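Local coordinates for protein BT_4661 (Bacteroides thetaiotaomicron, PDB 4AK2) that binds heparin and heparan sulphate, probably at the cell surface, as a SusE-like glycan-binding protein of which this chain is the ligand-binding domain, at residues D185-N193 against L235-A243; D152-Y160 against I222-H230. One frame throughout, in Å; residues are numbered along the deposited sequence.

Contact 1. Residues D185-N193 against L235-A243. With NA (sodium ion), chain D.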
loop_
_atom_site.group_PDB
_atom_site.type_symbol
_atom_site.label_atom_id
_atom_site.label_comp_id
_atom_site.label_asym_id
_atom_site.label_seq_id
_atom_site.Cartn_x
_atom_site.Cartn_y
_atom_site.Cartn_z
ATOM N N ASP A 185 17.370 -2.501 12.778
ATOM C CA ASP A 185 16.556 -3.655 13.146
ATOM C C ASP A 185 15.099 -3.237 13.178
ATOM O O ASP A 185 14.662 -2.493 14.054
ATOM C CB ASP A 185 16.966 -4.165 14.527
ATOM C CG ASP A 185 18.384 -4.693 14.542
ATOM O OD1 ASP A 185 18.690 -5.525 13.659
ATOM O OD2 ASP A 185 19.189 -4.299 15.428
ATOM N N ASN A 186 14.330 -3.715 12.213
ATOM C CA ASN A 186 12.913 -3.367 12.159
ATOM C C ASN A 186 12.127 -4.513 11.548
ATOM O O ASN A 186 12.690 -5.607 11.332
ATOM C CB ASN A 186 12.674 -2.020 11.437
ATOM C CG ASN A 186 13.210 -1.981 10.023
ATOM O OD1 ASN A 186 13.483 -3.019 9.400
ATOM N ND2 ASN A 186 13.413 -0.750 9.505
ATOM N N PHE A 187 10.830 -4.307 11.288
ATOM C CA PHE A 187 10.022 -5.441 10.858
ATOM C C PHE A 187 10.563 -5.986 9.538
ATOM O O PHE A 187 10.624 -7.224 9.350
ATOM C CB PHE A 187 8.552 -5.087 10.782
ATOM C CG PHE A 187 7.686 -6.281 10.538
ATOM C CD1 PHE A 187 7.631 -7.317 11.476
ATOM C CD2 PHE A 187 6.926 -6.391 9.377
ATOM C CE1 PHE A 187 6.830 -8.441 11.280
ATOM C CE2 PHE A 187 6.111 -7.507 9.189
ATOM C CZ PHE A 187 6.063 -8.535 10.126
ATOM N N LEU A 188 10.960 -5.088 8.623
ATOM C CA LEU A 188 11.458 -5.574 7.336
ATOM C C LEU A 188 12.780 -6.304 7.448
ATOM O O LEU A 188 12.994 -7.280 6.743
ATOM C CB LEU A 188 11.552 -4.479 6.292
ATOM C CG LEU A 188 10.181 -4.013 5.795
ATOM C CD1 LEU A 188 10.395 -2.912 4.770
ATOM C CD2 LEU A 188 9.338 -5.122 5.144
ATOM N N SER A 189 13.706 -5.857 8.302
ATOM C CA SER A 189 14.935 -6.629 8.433
ATOM C C SER A 189 14.668 -8.005 9.014
ATOM O O SER A 189 15.294 -8.981 8.634
ATOM C CB SER A 189 16.039 -5.876 9.208
ATOM O OG SER A 189 15.666 -5.694 10.569
ATOM N N GLU A 190 13.711 -8.083 9.929
ATOM C CA GLU A 190 13.345 -9.361 10.510
ATOM C C GLU A 190 12.724 -10.280 9.404
ATOM O O GLU A 190 13.094 -11.466 9.266
ATOM C CB GLU A 190 12.370 -9.172 11.663
ATOM C CG GLU A 190 12.049 -10.499 12.296
ATOM C CD GLU A 190 11.169 -10.395 13.522
ATOM O OE1 GLU A 190 11.070 -9.293 14.109
ATOM O OE2 GLU A 190 10.592 -11.433 13.908
ATOM N N MET A 191 11.800 -9.741 8.601
ATOM C CA MET A 191 11.239 -10.492 7.480
ATOM C C MET A 191 12.331 -10.933 6.508
ATOM O O MET A 191 12.372 -12.091 6.071
ATOM C CB MET A 191 10.173 -9.676 6.765
ATOM C CG MET A 191 8.889 -9.499 7.574
ATOM S SD MET A 191 8.090 -11.027 8.101
ATOM C CE MET A 191 8.690 -11.223 9.794
ATOM N N TRP A 192 13.209 -10.013 6.131
ATOM C CA TRP A 192 14.258 -10.359 5.199
ATOM C C TRP A 192 15.113 -11.478 5.721
ATOM O O TRP A 192 15.409 -12.445 5.016
ATOM C CB TRP A 192 15.133 -9.122 4.915
ATOM C CG TRP A 192 14.854 -8.495 3.579
ATOM C CD1 TRP A 192 15.774 -8.252 2.548
ATOM C CD2 TRP A 192 13.543 -8.076 3.026
ATOM N NE1 TRP A 192 15.150 -7.709 1.452
ATOM C CE2 TRP A 192 13.814 -7.560 1.671
ATOM C CE3 TRP A 192 12.226 -8.025 3.516
ATOM C CZ2 TRP A 192 12.798 -7.051 0.872
ATOM C CZ3 TRP A 192 11.214 -7.525 2.680
ATOM C CH2 TRP A 192 11.496 -7.038 1.405
ATOM N N ASN A 193 15.544 -11.334 6.974
ATOM C CA ASN A 193 16.389 -12.340 7.568
ATOM C C ASN A 193 15.707 -13.718 7.651
ATOM O O ASN A 193 16.356 -14.764 7.500
ATOM C CB ASN A 193 16.865 -11.853 8.926
ATOM C CG ASN A 193 17.735 -10.560 8.852
ATOM O OD1 ASN A 193 18.062 -9.983 7.773
ATOM N ND2 ASN A 193 18.093 -10.079 10.030
ATOM N N LEU A 235 4.201 -16.379 6.195
ATOM C CA LEU A 235 5.558 -15.790 6.277
ATOM C C LEU A 235 5.558 -14.406 6.936
ATOM O O LEU A 235 6.508 -14.038 7.630
ATOM C CB LEU A 235 6.179 -15.711 4.866
ATOM C CG LEU A 235 6.312 -17.077 4.174
ATOM C CD1 LEU A 235 7.004 -16.891 2.832
ATOM C CD2 LEU A 235 7.090 -18.057 5.052
ATOM N N TRP A 236 4.498 -13.618 6.712
ATOM C CA TRP A 236 4.443 -12.250 7.220
ATOM C C TRP A 236 3.851 -12.291 8.604
ATOM O O TRP A 236 2.691 -11.919 8.835
ATOM C CB TRP A 236 3.653 -11.375 6.276
ATOM C CG TRP A 236 4.322 -11.155 4.960
ATOM C CD1 TRP A 236 4.283 -11.959 3.799
ATOM C CD2 TRP A 236 5.194 -10.027 4.640
ATOM N NE1 TRP A 236 5.060 -11.394 2.803
ATOM C CE2 TRP A 236 5.608 -10.200 3.256
ATOM C CE3 TRP A 236 5.613 -8.883 5.343
ATOM C CZ2 TRP A 236 6.438 -9.292 2.619
ATOM C CZ3 TRP A 236 6.450 -7.963 4.700
ATOM C CH2 TRP A 236 6.877 -8.176 3.371
ATOM N N ARG A 237 4.671 -12.752 9.539
ATOM C CA ARG A 237 4.269 -12.999 10.920
ATOM C C ARG A 237 5.544 -13.249 11.724
ATOM O O ARG A 237 6.596 -13.629 11.181
ATOM C CB ARG A 237 3.346 -14.224 11.002
ATOM C CG ARG A 237 4.069 -15.562 10.831
ATOM C CD ARG A 237 3.105 -16.772 10.827
ATOM N NE ARG A 237 2.522 -17.027 12.159
ATOM C CZ ARG A 237 2.289 -18.220 12.719
ATOM N NH1 ARG A 237 2.469 -19.345 12.055
ATOM N NH2 ARG A 237 1.844 -18.286 13.971
ATOM N N ASN A 238 5.415 -13.093 13.021
ATOM C CA ASN A 238 6.432 -13.539 13.950
ATOM C C ASN A 238 5.727 -13.907 15.256
ATOM O O ASN A 238 4.473 -13.965 15.292
ATOM C CB ASN A 238 7.578 -12.523 14.112
ATOM C CG ASN A 238 7.163 -11.226 14.821
ATOM O OD1 ASN A 238 6.075 -11.092 15.362
ATOM N ND2 ASN A 238 8.057 -10.256 14.792
ATOM N N LYS A 239 6.496 -14.277 16.282
ATOM C CA LYS A 239 5.907 -14.784 17.517
ATOM C C LYS A 239 4.989 -13.749 18.142
ATOM O O LYS A 239 3.887 -14.082 18.664
ATOM C CB LYS A 239 6.984 -15.270 18.494
ATOM N N ASP A 240 5.401 -12.474 18.046
ATOM C CA ASP A 240 4.548 -11.405 18.567
ATOM C C ASP A 240 3.224 -11.239 17.814
ATOM O O ASP A 240 2.284 -10.681 18.359
ATOM C CB ASP A 240 5.295 -10.079 18.687
ATOM C CG ASP A 240 6.351 -10.102 19.771
ATOM O OD1 ASP A 240 6.433 -11.060 20.586
ATOM O OD2 ASP A 240 7.087 -9.103 19.812
ATOM N N GLY A 241 3.172 -11.654 16.566
ATOM C CA GLY A 241 1.919 -11.598 15.831
ATOM C C GLY A 241 2.049 -11.561 14.333
ATOM O O GLY A 241 3.130 -11.381 13.772
ATOM N N TYR A 242 0.921 -11.772 13.665
ATOM C CA TYR A 242 0.828 -11.562 12.217
ATOM C C TYR A 242 1.094 -10.095 11.853
ATOM O O TYR A 242 0.743 -9.183 12.628
ATOM C CB TYR A 242 -0.559 -11.987 11.689
ATOM C CG TYR A 242 -0.655 -13.459 11.543
ATOM C CD1 TYR A 242 -0.181 -14.083 10.392
ATOM C CD2 TYR A 242 -1.263 -14.254 12.528
ATOM C CE1 TYR A 242 -0.278 -15.459 10.233
ATOM C CE2 TYR A 242 -1.361 -15.629 12.378
ATOM C CZ TYR A 242 -0.884 -16.226 11.225
ATOM O OH TYR A 242 -1.001 -17.584 11.091
ATOM N N ALA A 243 1.638 -9.884 10.666
ATOM C CA ALA A 243 1.714 -8.533 10.118
ATOM C C ALA A 243 0.322 -7.907 10.108
ATOM O O ALA A 243 -0.666 -8.570 9.702
ATOM C CB ALA A 243 2.288 -8.497 8.712
HETATM NA NA NA D . 8.930 -15.259 7.760
HETATM O O HOH W 1 8.988 -17.332 8.838
#

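Contact 2. Residues D152-Y160 against I222-H230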
loop_
_atom_site.group_PDB
_atom_site.type_symbol
_atom_site.label_atom_id
_atom_site.label_comp_id
_atom_site.label_asym_id
_atom_site.label_seq_id
_atom_site.Cartn_x
_atom_site.Cartn_y
_atom_site.Cartn_z
ATOM N N ASP A 152 3.558 -4.514 -25.231
ATOM C CA ASP A 152 3.516 -5.951 -25.487
ATOM C C ASP A 152 3.623 -6.666 -24.150
ATOM O O ASP A 152 4.710 -6.680 -23.546
ATOM C CB ASP A 152 4.627 -6.346 -26.470
ATOM C CG ASP A 152 4.560 -7.813 -26.895
ATOM O OD1 ASP A 152 3.997 -8.607 -26.109
ATOM O OD2 ASP A 152 5.112 -8.143 -27.973
ATOM N N LYS A 153 2.530 -7.238 -23.659
ATOM C CA LYS A 153 2.553 -7.901 -22.366
ATOM C C LYS A 153 3.480 -9.137 -22.388
ATOM O O LYS A 153 4.036 -9.466 -21.329
ATOM C CB LYS A 153 1.137 -8.289 -21.904
ATOM C CG LYS A 153 0.595 -9.532 -22.547
ATOM C CD LYS A 153 -0.912 -9.557 -22.348
ATOM C CE LYS A 153 -1.583 -10.532 -23.319
ATOM N NZ LYS A 153 -1.334 -11.921 -22.867
ATOM N N SER A 154 3.648 -9.807 -23.556
ATOM C CA SER A 154 4.469 -11.016 -23.633
ATOM C C SER A 154 5.969 -10.755 -23.428
ATOM O O SER A 154 6.706 -11.662 -23.009
ATOM C CB SER A 154 4.207 -11.788 -24.938
ATOM O OG SER A 154 4.764 -11.098 -26.034
ATOM N N THR A 155 6.426 -9.530 -23.723
ATOM C CA THR A 155 7.830 -9.168 -23.534
ATOM C C THR A 155 8.026 -8.254 -22.307
ATOM O O THR A 155 9.137 -7.781 -22.042
ATOM C CB THR A 155 8.406 -8.448 -24.784
ATOM O OG1 THR A 155 7.617 -7.291 -25.086
ATOM C CG2 THR A 155 8.534 -9.363 -26.035
ATOM N N PHE A 156 6.962 -7.995 -21.554
ATOM C CA PHE A 156 7.061 -7.155 -20.354
ATOM C C PHE A 156 7.562 -8.020 -19.201
ATOM O O PHE A 156 7.157 -9.176 -19.066
ATOM C CB PHE A 156 5.689 -6.573 -20.039
ATOM C CG PHE A 156 5.700 -5.438 -19.047
ATOM C CD1 PHE A 156 6.239 -4.195 -19.405
ATOM C CD2 PHE A 156 5.151 -5.589 -17.758
ATOM C CE1 PHE A 156 6.216 -3.139 -18.511
ATOM C CE2 PHE A 156 5.125 -4.511 -16.863
ATOM C CZ PHE A 156 5.669 -3.287 -17.251
ATOM N N ARG A 157 8.487 -7.473 -18.407
ATOM C CA ARG A 157 8.950 -8.119 -17.163
ATOM C C ARG A 157 8.924 -7.093 -16.042
ATOM O O ARG A 157 9.215 -5.924 -16.283
ATOM C CB ARG A 157 10.376 -8.715 -17.304
ATOM C CG ARG A 157 10.502 -9.768 -18.412
ATOM C CD ARG A 157 9.715 -11.065 -18.156
ATOM N NE ARG A 157 9.955 -12.037 -19.215
ATOM C CZ ARG A 157 9.304 -12.070 -20.361
ATOM N NH1 ARG A 157 8.308 -11.225 -20.603
ATOM N NH2 ARG A 157 9.622 -13.005 -21.248
ATOM N N LEU A 158 8.578 -7.519 -14.830
ATOM C CA LEU A 158 8.267 -6.590 -13.731
ATOM C C LEU A 158 8.696 -7.232 -12.409
ATOM O O LEU A 158 8.375 -8.384 -12.150
ATOM C CB LEU A 158 6.743 -6.358 -13.738
ATOM C CG LEU A 158 6.249 -5.265 -12.777
ATOM C CD1 LEU A 158 6.704 -3.868 -13.245
ATOM C CD2 LEU A 158 4.738 -5.281 -12.698
ATOM N N ASP A 159 9.501 -6.535 -11.602
ATOM C CA ASP A 159 10.016 -7.164 -10.378
ATOM C C ASP A 159 10.335 -6.154 -9.306
ATOM O O ASP A 159 10.865 -5.082 -9.630
ATOM C CB ASP A 159 11.286 -7.948 -10.727
ATOM C CG ASP A 159 11.598 -9.093 -9.798
ATOM O OD1 ASP A 159 10.662 -9.719 -9.273
ATOM O OD2 ASP A 159 12.807 -9.411 -9.599
ATOM N N TYR A 160 10.026 -6.471 -8.052
ATOM C CA TYR A 160 10.520 -5.630 -6.952
ATOM C C TYR A 160 12.030 -5.521 -7.029
ATOM O O TYR A 160 12.743 -6.426 -7.456
ATOM C CB TYR A 160 10.090 -6.212 -5.618
ATOM C CG TYR A 160 8.650 -5.907 -5.212
ATOM C CD1 TYR A 160 8.348 -4.753 -4.510
ATOM C CD2 TYR A 160 7.590 -6.796 -5.512
ATOM C CE1 TYR A 160 7.052 -4.441 -4.100
ATOM C CE2 TYR A 160 6.325 -6.493 -5.114
ATOM C CZ TYR A 160 6.032 -5.362 -4.412
ATOM O OH TYR A 160 4.737 -5.114 -3.989
ATOM N N ILE A 222 6.218 -10.909 -8.074
ATOM C CA ILE A 222 5.353 -10.594 -9.207
ATOM C C ILE A 222 5.454 -11.690 -10.229
ATOM O O ILE A 222 6.551 -12.082 -10.630
ATOM C CB ILE A 222 5.762 -9.220 -9.796
ATOM C CG1 ILE A 222 5.555 -8.135 -8.737
ATOM C CG2 ILE A 222 4.971 -8.922 -11.080
ATOM C CD1 ILE A 222 6.112 -6.785 -9.154
ATOM N N ASP A 223 4.308 -12.198 -10.685
ATOM C CA ASP A 223 4.363 -13.216 -11.762
ATOM C C ASP A 223 4.559 -12.526 -13.126
ATOM O O ASP A 223 4.170 -11.353 -13.314
ATOM C CB ASP A 223 3.143 -14.125 -11.724
ATOM C CG ASP A 223 1.949 -13.503 -12.386
ATOM O OD1 ASP A 223 1.904 -13.462 -13.639
ATOM O OD2 ASP A 223 1.033 -13.076 -11.655
ATOM N N GLN A 224 5.159 -13.242 -14.081
ATOM C CA GLN A 224 5.506 -12.648 -15.389
ATOM C C GLN A 224 4.470 -12.909 -16.494
ATOM O O GLN A 224 4.793 -12.720 -17.677
ATOM C CB GLN A 224 6.945 -13.074 -15.812
ATOM C CG GLN A 224 7.933 -12.792 -14.684
ATOM C CD GLN A 224 8.008 -11.327 -14.268
ATOM O OE1 GLN A 224 8.164 -10.456 -15.108
ATOM N NE2 GLN A 224 7.889 -11.074 -12.971
ATOM N N THR A 225 3.272 -13.368 -16.116
ATOM C CA THR A 225 2.191 -13.641 -17.066
ATOM C C THR A 225 1.149 -12.531 -17.021
ATOM O O THR A 225 0.795 -11.919 -18.047
ATOM C CB THR A 225 1.546 -15.031 -16.770
ATOM O OG1 THR A 225 2.566 -16.015 -16.991
ATOM C CG2 THR A 225 0.405 -15.308 -17.694
ATOM N N ASP A 226 0.661 -12.292 -15.806
ATOM C CA ASP A 226 -0.361 -11.281 -15.537
ATOM C C ASP A 226 0.137 -10.123 -14.674
ATOM O O ASP A 226 -0.583 -9.135 -14.535
ATOM C CB ASP A 226 -1.586 -11.948 -14.864
ATOM C CG ASP A 226 -2.187 -13.042 -15.692
ATOM O OD1 ASP A 226 -2.384 -12.810 -16.899
ATOM O OD2 ASP A 226 -2.446 -14.114 -15.106
ATOM N N PHE A 227 1.339 -10.251 -14.077
ATOM C CA PHE A 227 1.974 -9.149 -13.322
ATOM C C PHE A 227 1.240 -8.828 -12.031
ATOM O O PHE A 227 1.333 -7.741 -11.507
ATOM C CB PHE A 227 2.202 -7.932 -14.233
ATOM C CG PHE A 227 2.939 -8.320 -15.490
ATOM C CD1 PHE A 227 4.263 -8.776 -15.399
ATOM C CD2 PHE A 227 2.295 -8.355 -16.722
ATOM C CE1 PHE A 227 4.946 -9.213 -16.533
ATOM C CE2 PHE A 227 2.954 -8.805 -17.858
ATOM C CZ PHE A 227 4.272 -9.237 -17.760
ATOM N N LYS A 228 0.512 -9.810 -11.487
ATOM C CA LYS A 228 -0.044 -9.686 -10.146
ATOM C C LYS A 228 1.082 -9.800 -9.126
ATOM O O LYS A 228 2.076 -10.519 -9.329
ATOM C CB LYS A 228 -1.033 -10.814 -9.875
ATOM C CG LYS A 228 -2.257 -10.840 -10.810
ATOM C CD LYS A 228 -3.165 -12.019 -10.495
ATOM C CE LYS A 228 -4.409 -12.004 -11.361
ATOM N NZ LYS A 228 -5.293 -13.160 -10.998
ATOM N N VAL A 229 0.913 -9.103 -8.009
ATOM C CA VAL A 229 1.766 -9.323 -6.850
ATOM C C VAL A 229 1.194 -10.509 -6.041
ATOM O O VAL A 229 0.020 -10.479 -5.691
ATOM C CB VAL A 229 1.886 -8.081 -5.929
ATOM C CG1 VAL A 229 2.675 -8.424 -4.669
ATOM C CG2 VAL A 229 2.494 -6.884 -6.670
ATOM N N HIS A 230 2.033 -11.517 -5.777
ATOM C CA HIS A 230 1.704 -12.649 -4.941
ATOM C C HIS A 230 2.314 -12.532 -3.607
ATOM O O HIS A 230 3.474 -12.147 -3.504
ATOM C CB HIS A 230 2.220 -13.951 -5.592
ATOM C CG HIS A 230 1.639 -14.191 -6.948
ATOM N ND1 HIS A 230 0.762 -15.199 -7.202
ATOM C CD2 HIS A 230 1.797 -13.500 -8.134
ATOM C CE1 HIS A 230 0.397 -15.140 -8.496
ATOM N NE2 HIS A 230 1.030 -14.107 -9.069
HETATM O O HOH W 2 4.231 -12.009 -20.172
HETATM O O HOH W 3 8.660 -9.260 -7.685
#

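Contact 1. Residues D185-N193 against L235-A243
Met191 and Phe187 pack from helix 187-195 onto Trp236 and Ala243, at the beta hairpin formed by strands 237-238 and 241-254. A type I turn from Asn238 to Gly241 closes that hairpin. The tight part of the contact is apolar. Met191 CG lies 4.0 Å from Trp236 CE3, and SD makes an oblique Met-aromatic contact with the six-membered ring. The Met191 chain, bent at chi2 (-57°) and chi3, turns SD and CE back onto the backbone of Leu235 and Arg237, with CE 3.5 Å from Arg237 O. With chi1 at -172°, Phe187 sets CG beside the carbonyl carbon, and CE2 meets Ala243 CB at 4.0 Å. Met191 CG sits over one face of the Phe187 ring, toward the rim. Leu188 CD2 touches the edge of the Trp236 indole at CZ3. Tyr166 and Phe276 add aromatic packing around Phe187 and Trp236.

The side of Glu190 and Asn238 is looser, polar and partly exposed. The extended Glu190 chain reaches across to Asn238, and the two side chains meet at about a right angle. Asn238 OD1 turns the other way and accepts from Gly241 N within the turn, an Asx motif, and from His175 NE2.

A sodium ion lies beside the contact. It is bound by Leu235 O at 2.7 Å, by a water and by Ser194 OG, which helix 187-195 supplies just past Asn193. The Trp192 side chain is about 7 Å from a bound sulfated glucosamine, so this packed helix borders the glycan region. On the polar side, Asn238 ND2 donates to Glu190 OE2 over 2.9 Å at 154°, from above the carboxylate plane.

Contact 2. Residues D152-Y160 against I222-H230
Gln224 pairs its side-chain amide with the backbone of Leu158. Leu158 N donates to Gln224 OE1 at 3.0 Å, in the carbonyl plane and on a lone pair. Gln224 NE2 returns a bond to Leu158 O at 2.9 Å, nearly straight at 167°. NE2 also donates to Ile222 O, so the amide is gripped by three bonds and its rotation is fixed. An alanine here is likely to leave Leu158 N and O without these partners and to open a gap beside Arg157 CD.

Two waters extend the polar seam. One donates to Lys153 O and Gln224 O. The other donates to Asp159 OD1 and accepts from Tyr160 N and Ile222 N. Asp159 OD2 turns to Arg203 and Ser207.

Farther in, the packing is apolar. Phe156 points its edge at the face of Phe227 in a T-shaped stack, with centroids 5.1 Å apart and planes at 88°. Phe156 CD2 sits over the centre of that face. Leu158 CB lies 3.8 Å from Phe227 CD1, and Leu158 CG meets Ile222 CD1. With CG1 anti to the carbonyl carbon (chi1 -62°), Ile222 also brings CD1 to within 3.9 Å of Tyr160 CD2. Val229 closes the row beside the Tyr160 hydroxyl end.

The Asp223 carboxylate ties the loop together: OD1 accepts from Thr225 N, Asp226 N and Phe227 N, and OD2 from His230 NE2. The bond to Thr225 N makes an Asx turn and that to Asp226 N an Asx motif, in the loop of the beta hairpin of strands 220-222 and 229-231, whose Gln224 amide pairs with strand 157-161.

Both contacts are mainly buried, yet each has a partly exposed polar margin. They reach the same mixed sheet, in which strands 241-254 and 157-161 are neighbours. Contact 1 sets a helix against the hairpin that begins strand 241-254. Contact 2 sets a loop of the small three-stranded sheet against strand 157-161. They lie about 26 Å apart, centre to centre, and do not touch. Strand 229-231 of contact 2 is followed in the chain by strand 237-238 of contact 1. The chemistry differs: contact 1 joins side chain to side chain and has a sodium ion beside it, whereas contact 2 relies on side-chain-to-backbone bonds and bridging waters.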